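Local coordinates for D-2-hydroxyacid dehydrogensase protein (Ketogulonicigenium vulgare, PDB 4LSW) that probably interconverts D-2-hydroxy acids and 2-keto acids, using a nicotinamide cofactor bound by a Rossmann-type domain, at residues I244-D258 with R269-A283. Numbering follows the deposited sequence.
Sequences IAALADGRLGSAALD and RFRDLPNVLLQPHHA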
loop_
_atom_site.group_PDB
_atom_site.type_symbol
_atom_site.label_atom_id
_atom_site.label_comp_id
_atom_site.label_asym_id
_atom_site.label_seq_id
_atom_site.Cartn_x
_atom_site.Cartn_y
_atom_site.Cartn_z
ATOM N N ILE A 244 13.736 -11.766 9.455
ATOM C CA ILE A 244 14.755 -11.264 10.359
ATOM C C ILE A 244 15.870 -12.289 10.587
ATOM O O ILE A 244 17.048 -11.955 10.522
ATOM C CB ILE A 244 14.122 -10.812 11.689
ATOM C CG1 ILE A 244 13.286 -9.553 11.437
ATOM C CG2 ILE A 244 15.193 -10.513 12.714
ATOM C CD1 ILE A 244 12.337 -9.199 12.563
ATOM N N ALA A 245 15.496 -13.545 10.825
ATOM C CA ALA A 245 16.490 -14.588 11.029
ATOM C C ALA A 245 17.384 -14.777 9.804
ATOM O O ALA A 245 18.592 -14.969 9.927
ATOM C CB ALA A 245 15.816 -15.897 11.396
ATOM N N ALA A 246 16.783 -14.719 8.620
ATOM C CA ALA A 246 17.550 -14.907 7.392
ATOM C C ALA A 246 18.513 -13.744 7.137
ATOM O O ALA A 246 19.640 -13.959 6.694
ATOM C CB ALA A 246 16.630 -15.109 6.214
ATOM N N LEU A 247 18.072 -12.523 7.415
ATOM C CA LEU A 247 18.956 -11.366 7.277
ATOM C C LEU A 247 20.106 -11.425 8.274
ATOM O O LEU A 247 21.247 -11.115 7.932
ATOM C CB LEU A 247 18.176 -10.058 7.430
ATOM C CG LEU A 247 17.255 -9.736 6.256
ATOM C CD1 LEU A 247 16.176 -8.745 6.641
ATOM C CD2 LEU A 247 18.073 -9.193 5.093
ATOM N N ALA A 248 19.800 -11.840 9.501
ATOM C CA ALA A 248 20.821 -11.979 10.534
ATOM C C ALA A 248 21.864 -13.037 10.171
ATOM O O ALA A 248 23.056 -12.843 10.421
ATOM C CB ALA A 248 20.167 -12.310 11.884
ATOM N N ASP A 249 21.405 -14.139 9.577
ATOM C CA ASP A 249 22.239 -15.299 9.245
ATOM C C ASP A 249 23.046 -15.139 7.966
ATOM O O ASP A 249 23.977 -15.904 7.710
ATOM C CB ASP A 249 21.370 -16.543 9.027
ATOM C CG ASP A 249 20.833 -17.129 10.307
ATOM O OD1 ASP A 249 21.260 -16.705 11.404
ATOM O OD2 ASP A 249 19.983 -18.037 10.191
ATOM N N GLY A 250 22.656 -14.179 7.135
ATOM C CA GLY A 250 23.254 -14.051 5.820
ATOM C C GLY A 250 22.606 -14.938 4.766
ATOM O O GLY A 250 23.082 -15.002 3.637
ATOM N N ARG A 251 21.524 -15.625 5.130
ATOM C CA ARG A 251 20.778 -16.432 4.170
ATOM C C ARG A 251 20.028 -15.568 3.143
ATOM O O ARG A 251 19.733 -16.025 2.037
ATOM C CB ARG A 251 19.814 -17.393 4.879
ATOM C CG ARG A 251 20.494 -18.589 5.535
ATOM C CD ARG A 251 19.503 -19.518 6.237
ATOM N NE ARG A 251 19.000 -18.924 7.477
ATOM C CZ ARG A 251 17.725 -18.633 7.722
ATOM N NH1 ARG A 251 17.396 -18.068 8.881
ATOM N NH2 ARG A 251 16.777 -18.904 6.840
ATOM N N LEU A 252 19.710 -14.334 3.528
ATOM C CA LEU A 252 19.194 -13.331 2.597
ATOM C C LEU A 252 20.163 -12.175 2.620
ATOM O O LEU A 252 20.592 -11.742 3.691
ATOM C CB LEU A 252 17.814 -12.831 3.022
ATOM C CG LEU A 252 17.254 -11.727 2.102
ATOM C CD1 LEU A 252 17.109 -12.238 0.669
ATOM C CD2 LEU A 252 15.941 -11.234 2.633
ATOM N N GLY A 253 20.485 -11.656 1.440
ATOM C CA GLY A 253 21.458 -10.583 1.325
ATOM C C GLY A 253 21.028 -9.253 1.912
ATOM O O GLY A 253 21.794 -8.629 2.655
ATOM N N SER A 254 19.823 -8.806 1.572
ATOM C CA SER A 254 19.347 -7.506 2.025
ATOM C C SER A 254 17.851 -7.366 1.810
ATOM O O SER A 254 17.235 -8.172 1.112
ATOM C CB SER A 254 20.087 -6.369 1.303
ATOM O OG SER A 254 19.826 -6.401 -0.091
ATOM N N ALA A 255 17.272 -6.334 2.413
ATOM C CA ALA A 255 15.861 -6.050 2.263
ATOM C C ALA A 255 15.633 -4.553 2.250
ATOM O O ALA A 255 16.377 -3.793 2.871
ATOM C CB ALA A 255 15.067 -6.694 3.390
ATOM N N ALA A 256 14.600 -4.144 1.534
ATOM C CA ALA A 256 14.164 -2.758 1.523
ATOM C C ALA A 256 12.670 -2.779 1.773
ATOM O O ALA A 256 11.917 -3.364 1.006
ATOM C CB ALA A 256 14.495 -2.113 0.181
ATOM N N LEU A 257 12.240 -2.195 2.890
ATOM C CA LEU A 257 10.872 -2.378 3.356
ATOM C C LEU A 257 10.179 -1.045 3.584
ATOM O O LEU A 257 10.742 -0.166 4.239
ATOM C CB LEU A 257 10.888 -3.171 4.668
ATOM C CG LEU A 257 11.623 -4.519 4.653
ATOM C CD1 LEU A 257 11.658 -5.095 6.065
ATOM C CD2 LEU A 257 10.964 -5.515 3.723
ATOM N N ASP A 258 8.977 -0.907 3.026
ATOM C CA ASP A 258 8.161 0.285 3.197
ATOM C C ASP A 258 6.954 -0.045 4.076
ATOM O O ASP A 258 6.182 0.832 4.415
ATOM C CB ASP A 258 7.725 0.842 1.825
ATOM C CG ASP A 258 7.017 2.206 1.917
ATOM O OD1 ASP A 258 7.602 3.159 2.488
ATOM O OD2 ASP A 258 5.876 2.295 1.400
ATOM N N ARG A 269 14.196 -4.995 15.815
ATOM C CA ARG A 269 15.300 -5.772 15.269
ATOM C C ARG A 269 15.665 -5.382 13.833
ATOM O O ARG A 269 16.801 -5.588 13.399
ATOM C CB ARG A 269 14.992 -7.263 15.359
ATOM C CG ARG A 269 15.135 -7.820 16.764
ATOM C CD ARG A 269 14.641 -9.247 16.807
ATOM N NE ARG A 269 13.235 -9.327 16.428
ATOM C CZ ARG A 269 12.579 -10.462 16.222
ATOM N NH1 ARG A 269 13.211 -11.627 16.361
ATOM N NH2 ARG A 269 11.297 -10.451 15.883
ATOM N N PHE A 270 14.710 -4.807 13.105
ATOM C CA PHE A 270 14.990 -4.321 11.759
ATOM C C PHE A 270 16.021 -3.200 11.791
ATOM O O PHE A 270 16.735 -2.970 10.815
ATOM C CB PHE A 270 13.703 -3.838 11.077
ATOM C CG PHE A 270 12.850 -4.944 10.536
ATOM C CD1 PHE A 270 13.357 -5.827 9.589
ATOM C CD2 PHE A 270 11.533 -5.086 10.949
ATOM C CE1 PHE A 270 12.569 -6.848 9.082
ATOM C CE2 PHE A 270 10.738 -6.102 10.446
ATOM C CZ PHE A 270 11.259 -6.986 9.506
ATOM N N ARG A 271 16.096 -2.512 12.929
ATOM C CA ARG A 271 17.001 -1.385 13.097
ATOM C C ARG A 271 18.438 -1.864 13.331
ATOM O O ARG A 271 19.397 -1.164 13.000
ATOM C CB ARG A 271 16.519 -0.518 14.270
ATOM C CG ARG A 271 17.068 0.892 14.326
ATOM C CD ARG A 271 16.460 1.671 15.496
ATOM N NE ARG A 271 15.217 2.359 15.147
ATOM C CZ ARG A 271 14.006 1.998 15.564
ATOM N NH1 ARG A 271 13.855 0.952 16.366
ATOM N NH2 ARG A 271 12.941 2.692 15.190
ATOM N N ASP A 272 18.573 -3.068 13.889
ATOM C CA ASP A 272 19.878 -3.634 14.241
ATOM C C ASP A 272 20.619 -4.276 13.066
ATOM O O ASP A 272 21.830 -4.487 13.123
ATOM C CB ASP A 272 19.717 -4.678 15.355
ATOM C CG ASP A 272 19.052 -4.115 16.599
ATOM O OD1 ASP A 272 19.250 -2.918 16.889
ATOM O OD2 ASP A 272 18.328 -4.873 17.277
ATOM N N LEU A 273 19.887 -4.600 12.007
ATOM C CA LEU A 273 20.477 -5.272 10.854
ATOM C C LEU A 273 21.210 -4.277 9.950
ATOM O O LEU A 273 20.753 -3.150 9.775
ATOM C CB LEU A 273 19.392 -6.033 10.087
ATOM C CG LEU A 273 18.683 -7.120 10.902
ATOM C CD1 LEU A 273 17.305 -7.444 10.333
ATOM C CD2 LEU A 273 19.550 -8.369 10.964
ATOM N N PRO A 274 22.362 -4.683 9.396
ATOM C CA PRO A 274 23.193 -3.800 8.567
ATOM C C PRO A 274 22.785 -3.783 7.094
ATOM O O PRO A 274 23.373 -3.031 6.308
ATOM C CB PRO A 274 24.581 -4.425 8.695
ATOM C CG PRO A 274 24.308 -5.884 8.861
ATOM C CD PRO A 274 23.014 -5.986 9.636
ATOM N N ASN A 275 21.792 -4.591 6.738
ATOM C CA ASN A 275 21.411 -4.788 5.340
ATOM C C ASN A 275 19.929 -4.529 5.092
ATOM O O ASN A 275 19.293 -5.210 4.277
ATOM C CB ASN A 275 21.742 -6.220 4.930
ATOM C CG ASN A 275 21.238 -7.235 5.941
ATOM O OD1 ASN A 275 20.808 -6.871 7.037
ATOM N ND2 ASN A 275 21.289 -8.509 5.580
ATOM N N VAL A 276 19.379 -3.542 5.787
ATOM C CA VAL A 276 17.961 -3.232 5.676
ATOM C C VAL A 276 17.740 -1.742 5.440
ATOM O O VAL A 276 18.209 -0.902 6.214
ATOM C CB VAL A 276 17.184 -3.645 6.944
ATOM C CG1 VAL A 276 15.747 -3.196 6.839
ATOM C CG2 VAL A 276 17.229 -5.139 7.141
ATOM N N LEU A 277 17.041 -1.424 4.355
ATOM C CA LEU A 277 16.591 -0.057 4.100
ATOM C C LEU A 277 15.186 0.126 4.654
ATOM O O LEU A 277 14.255 -0.567 4.242
ATOM C CB LEU A 277 16.579 0.232 2.596
ATOM C CG LEU A 277 16.135 1.645 2.226
ATOM C CD1 LEU A 277 17.238 2.583 2.583
ATOM C CD2 LEU A 277 15.784 1.752 0.740
ATOM N N LEU A 278 15.022 1.060 5.590
ATOM C CA LEU A 278 13.719 1.322 6.180
ATOM C C LEU A 278 13.040 2.532 5.519
ATOM O O LEU A 278 13.683 3.563 5.328
ATOM C CB LEU A 278 13.886 1.604 7.677
ATOM C CG LEU A 278 14.603 0.566 8.533
ATOM C CD1 LEU A 278 14.952 1.177 9.899
ATOM C CD2 LEU A 278 13.736 -0.665 8.692
ATOM N N GLN A 279 11.755 2.412 5.203
ATOM C CA GLN A 279 10.949 3.559 4.759
ATOM C C GLN A 279 9.606 3.589 5.494
ATOM O O GLN A 279 9.002 2.541 5.740
ATOM C CB GLN A 279 10.723 3.516 3.241
ATOM C CG GLN A 279 11.990 3.576 2.411
ATOM C CD GLN A 279 12.563 4.983 2.270
ATOM O OE1 GLN A 279 12.126 5.766 1.419
ATOM N NE2 GLN A 279 13.551 5.306 3.098
ATOM N N PRO A 280 9.122 4.796 5.843
ATOM C CA PRO A 280 7.947 4.922 6.719
ATOM C C PRO A 280 6.589 4.828 6.010
ATOM O O PRO A 280 5.753 5.733 6.129
ATOM C CB PRO A 280 8.137 6.313 7.331
ATOM C CG PRO A 280 8.783 7.091 6.220
ATOM C CD PRO A 280 9.750 6.101 5.577
ATOM N N HIS A 281 6.355 3.714 5.318
ATOM C CA HIS A 281 5.138 3.510 4.538
ATOM C C HIS A 281 4.695 4.738 3.757
ATOM O O HIS A 281 3.584 5.248 3.932
ATOM C CB HIS A 281 3.999 2.935 5.386
ATOM C CG HIS A 281 3.009 2.142 4.589
ATOM N ND1 HIS A 281 2.123 1.252 5.162
ATOM C CD2 HIS A 281 2.782 2.090 3.254
ATOM C CE1 HIS A 281 1.384 0.702 4.216
ATOM N NE2 HIS A 281 1.762 1.193 3.049
ATOM N N HIS A 282 5.578 5.196 2.878
ATOM C CA HIS A 282 5.253 6.363 2.074
ATOM C C HIS A 282 5.338 6.106 0.573
ATOM O O HIS A 282 5.523 7.051 -0.198
ATOM C CB HIS A 282 6.099 7.589 2.474
ATOM C CG HIS A 282 7.532 7.530 2.034
ATOM N ND1 HIS A 282 8.219 8.640 1.582
ATOM C CD2 HIS A 282 8.420 6.508 2.004
ATOM C CE1 HIS A 282 9.457 8.301 1.279
ATOM N NE2 HIS A 282 9.611 7.013 1.537
ATOM N N ALA A 283 5.177 4.855 0.146
ATOM C CA ALA A 283 5.139 4.580 -1.298
ATOM C C ALA A 283 4.114 5.422 -2.068
ATOM O O ALA A 283 4.370 5.830 -3.204
ATOM C CB ALA A 283 4.913 3.094 -1.569
#
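I244 lays CG1 over one face of the F270 ring, 3.7 Å from CE1. Its CD1 reaches on over a face of the R269 guanidinium, whose NH2 is salt-bridged to D267 and E241. L247 turns CD1 to V276 CG2 at 3.8 Å and sets CD2 against the N275 amide. The L273 side chain crosses that of L247 at about a right angle, CD1 against CB at 4.0 Å. A248 CB touches L273 CD2 near the end of the helix. At G253 the carbonyl O accepts N275 ND2 at 3.0 Å, with the donor well above the carbonyl plane. N275 has CG between its backbone N and carbonyl carbon (chi1 48°), which turns the amide back to G253. Strand 254-257 then runs parallel to 276-278, the outermost strand of the Rossmann-type sheet. A255 and L257 bond on both their N and O atoms to N275, L277 and Q279. On one face A256 CB packs on L277 CB. On the other, L257 CD1 covers the F270 face opposite I244, 3.6 Å from CE1. In D258, CG anti to the backbone N (chi1 -172°) carries the carboxylate to the next loop. Its OD1 takes H282 N on the syn lone pair at 2.9 Å; OD2 takes A283 N at 2.9 Å, also syn but tilted from the plane. With an alanine in place of D258, both amides would probably lose these acceptors, leaving loop 281-283 freer to shift. Apolar packing thus joins helix 240-249 to the crossover, backbone bonds join the edge strand, and a buried carboxylate fixes the loop beyond.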